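Local coordinates for protein prgH (Salmonella enterica subsp. enterica serovar Typhimurium, PDB 4G2S) that probably helps build the basal body of the SPI-1 type III secretion system, to which it contributes an FHA-like domain, at residues V61-Q66 / L100-R105. Sequence-based numbering, arbitrary orientation.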
loop_
_atom_site.group_PDB
_atom_site.type_symbol
_atom_site.label_atom_id
_atom_site.label_comp_id
_atom_site.label_asym_id
_atom_site.label_seq_id
_atom_site.Cartn_x
_atom_site.Cartn_y
_atom_site.Cartn_z
ATOM N N VAL A 61 24.056 -3.352 0.076
ATOM C CA VAL A 61 24.712 -2.382 -0.776
ATOM C C VAL A 61 23.951 -2.341 -2.131
ATOM O O VAL A 61 23.726 -3.402 -2.680
ATOM C CB VAL A 61 26.139 -2.808 -1.106
ATOM C CG1 VAL A 61 26.771 -1.826 -2.089
ATOM C CG2 VAL A 61 27.022 -2.884 0.155
ATOM N N ASN A 62 23.663 -1.147 -2.639
ATOM C CA ASN A 62 22.946 -1.043 -3.949
ATOM C C ASN A 62 23.940 -1.379 -5.048
ATOM O O ASN A 62 25.181 -1.108 -4.886
ATOM C CB ASN A 62 22.409 0.352 -4.131
ATOM C CG ASN A 62 21.286 0.720 -3.090
ATOM O OD1 ASN A 62 20.904 -0.113 -2.213
ATOM N ND2 ASN A 62 20.727 1.909 -3.232
ATOM N N PHE A 63 23.440 -1.938 -6.111
ATOM C CA PHE A 63 24.328 -2.234 -7.203
ATOM C C PHE A 63 23.617 -2.180 -8.552
ATOM O O PHE A 63 22.397 -2.290 -8.583
ATOM C CB PHE A 63 25.019 -3.583 -6.980
ATOM C CG PHE A 63 24.098 -4.762 -6.958
ATOM C CD1 PHE A 63 23.823 -5.489 -8.071
ATOM C CD2 PHE A 63 23.548 -5.179 -5.745
ATOM C CE1 PHE A 63 23.025 -6.635 -8.040
ATOM C CE2 PHE A 63 22.750 -6.303 -5.689
ATOM C CZ PHE A 63 22.429 -7.023 -6.841
ATOM N N GLU A 64 24.387 -2.014 -9.641
ATOM C CA GLU A 64 23.861 -2.120 -10.994
ATOM C C GLU A 64 24.521 -3.252 -11.691
ATOM O O GLU A 64 25.735 -3.439 -11.614
ATOM C CB GLU A 64 24.043 -0.837 -11.820
ATOM C CG GLU A 64 23.664 0.455 -11.101
ATOM C CD GLU A 64 23.617 1.649 -12.050
ATOM O OE1 GLU A 64 22.995 2.671 -11.733
ATOM O OE2 GLU A 64 24.112 1.523 -13.202
ATOM N N ILE A 65 23.719 -3.977 -12.436
ATOM C CA ILE A 65 24.207 -4.931 -13.423
ATOM C C ILE A 65 24.078 -4.372 -14.830
ATOM O O ILE A 65 23.010 -3.850 -15.255
ATOM C CB ILE A 65 23.529 -6.307 -13.264
ATOM C CG1 ILE A 65 23.847 -6.819 -11.858
ATOM C CG2 ILE A 65 24.015 -7.261 -14.363
ATOM C CD1 ILE A 65 23.621 -8.283 -11.659
ATOM N N GLN A 66 25.213 -4.424 -15.544
ATOM C CA GLN A 66 25.276 -3.930 -16.921
ATOM C C GLN A 66 25.554 -5.065 -17.899
ATOM O O GLN A 66 26.568 -5.727 -17.769
ATOM C CB GLN A 66 26.396 -2.907 -17.082
ATOM C CG GLN A 66 26.343 -2.204 -18.406
ATOM C CD GLN A 66 27.355 -1.072 -18.541
ATOM O OE1 GLN A 66 27.959 -0.627 -17.572
ATOM N NE2 GLN A 66 27.505 -0.579 -19.759
ATOM N N LEU A 100 24.672 -9.461 0.503
ATOM C CA LEU A 100 23.852 -10.207 -0.409
ATOM C C LEU A 100 24.657 -11.175 -1.259
ATOM O O LEU A 100 25.777 -10.848 -1.725
ATOM C CB LEU A 100 23.102 -9.240 -1.325
ATOM C CG LEU A 100 21.997 -9.816 -2.140
ATOM C CD1 LEU A 100 20.847 -10.307 -1.249
ATOM C CD2 LEU A 100 21.578 -8.783 -3.155
ATOM N N LEU A 101 24.062 -12.332 -1.529
ATOM C CA LEU A 101 24.659 -13.313 -2.430
ATOM C C LEU A 101 23.712 -13.590 -3.628
ATOM O O LEU A 101 22.512 -13.946 -3.467
ATOM C CB LEU A 101 25.003 -14.570 -1.608
ATOM C CG LEU A 101 26.154 -15.476 -1.994
ATOM C CD1 LEU A 101 26.243 -16.651 -1.050
ATOM C CD2 LEU A 101 25.888 -15.974 -3.388
ATOM N N ILE A 102 24.239 -13.380 -4.840
ATOM C CA ILE A 102 23.464 -13.520 -6.051
ATOM C C ILE A 102 24.189 -14.407 -6.994
ATOM O O ILE A 102 25.339 -14.698 -6.839
ATOM C CB ILE A 102 23.231 -12.159 -6.770
ATOM C CG1 ILE A 102 24.552 -11.576 -7.266
ATOM C CG2 ILE A 102 22.613 -11.119 -5.824
ATOM C CD1 ILE A 102 24.340 -10.328 -8.131
ATOM N N LEU A 103 23.509 -14.763 -8.064
ATOM C CA LEU A 103 24.079 -15.597 -9.063
ATOM C C LEU A 103 23.448 -15.101 -10.361
ATOM O O LEU A 103 22.289 -14.751 -10.326
ATOM C CB LEU A 103 23.706 -17.066 -8.746
ATOM C CG LEU A 103 24.325 -17.980 -9.792
ATOM C CD1 LEU A 103 24.862 -19.236 -9.120
ATOM C CD2 LEU A 103 23.367 -18.308 -10.926
ATOM N N ILE A 104 24.231 -14.930 -11.458
ATOM C CA ILE A 104 23.694 -14.485 -12.746
ATOM C C ILE A 104 23.805 -15.701 -13.693
ATOM O O ILE A 104 24.911 -16.277 -13.854
ATOM C CB ILE A 104 24.454 -13.259 -13.329
ATOM C CG1 ILE A 104 24.464 -12.079 -12.341
ATOM C CG2 ILE A 104 23.849 -12.850 -14.655
ATOM C CD1 ILE A 104 25.466 -10.969 -12.676
ATOM N N ARG A 105 22.682 -16.106 -14.283
ATOM C CA ARG A 105 22.639 -17.267 -15.185
ATOM C C ARG A 105 21.940 -16.931 -16.512
ATOM O O ARG A 105 21.070 -16.077 -16.549
ATOM C CB ARG A 105 21.900 -18.437 -14.516
ATOM C CG ARG A 105 20.447 -18.182 -14.337
ATOM C CD ARG A 105 19.773 -19.306 -13.549
ATOM N NE ARG A 105 18.326 -19.183 -13.579
ATOM C CZ ARG A 105 17.563 -19.429 -14.625
ATOM N NH1 ARG A 105 18.084 -19.847 -15.767
ATOM N NH2 ARG A 105 16.254 -19.355 -14.500
#
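The core of the FHA-type beta sandwich is closed here by strands from its two facing sheets: Phe63 and Ile65 on one side meet Leu100, Ile102 and Ile104 on the other. Strands 63-66 and 100-105 run almost parallel, at 12°, with their axes 11.4 Å apart, a spacing set by side chains rather than by backbone bonding. Alternate residues point inward, and all five are large and apolar, as suits a layer shut off from water. Outward-facing neighbours can be polar: Glu64 pairs with Arg27 and with Arg10 of the second subunit, while Arg105 pairs with Glu20.

Phe63 spans the gap with the far end of its ring. With CG between the backbone N and the carbonyl carbon (chi1 64°), its outer carbons project to the opposite sheet. Leu100, whose side chain crosses that of Phe63 at about a right angle, sets CD2 at the ring edge, near the ring plane and 3.7 Å from CE2 of Phe63. From Ile102 the CD1 methyl arrives obliquely, 3.9 Å from CE1 of Phe63. A flat ring suits this place because it can stack with Phe30 of the adjacent strand 26-33 while its outer carbons still meet Leu100 and Ile102. Ile102 CD1 also lies 4.1 Å from CD1 of Ile65, linking the aromatic half of the contact to the aliphatic half. Val9 packs on Ile65 and Ile102, and Ile74 on Ile65 and Ile104. Isoleucine suits the last pair by its reach: Ile65 and Ile104 extend their CG1-CD1 arms tip to tip, bringing Ile65 CD1 to a tight 3.4 Å from Ile104 CD1.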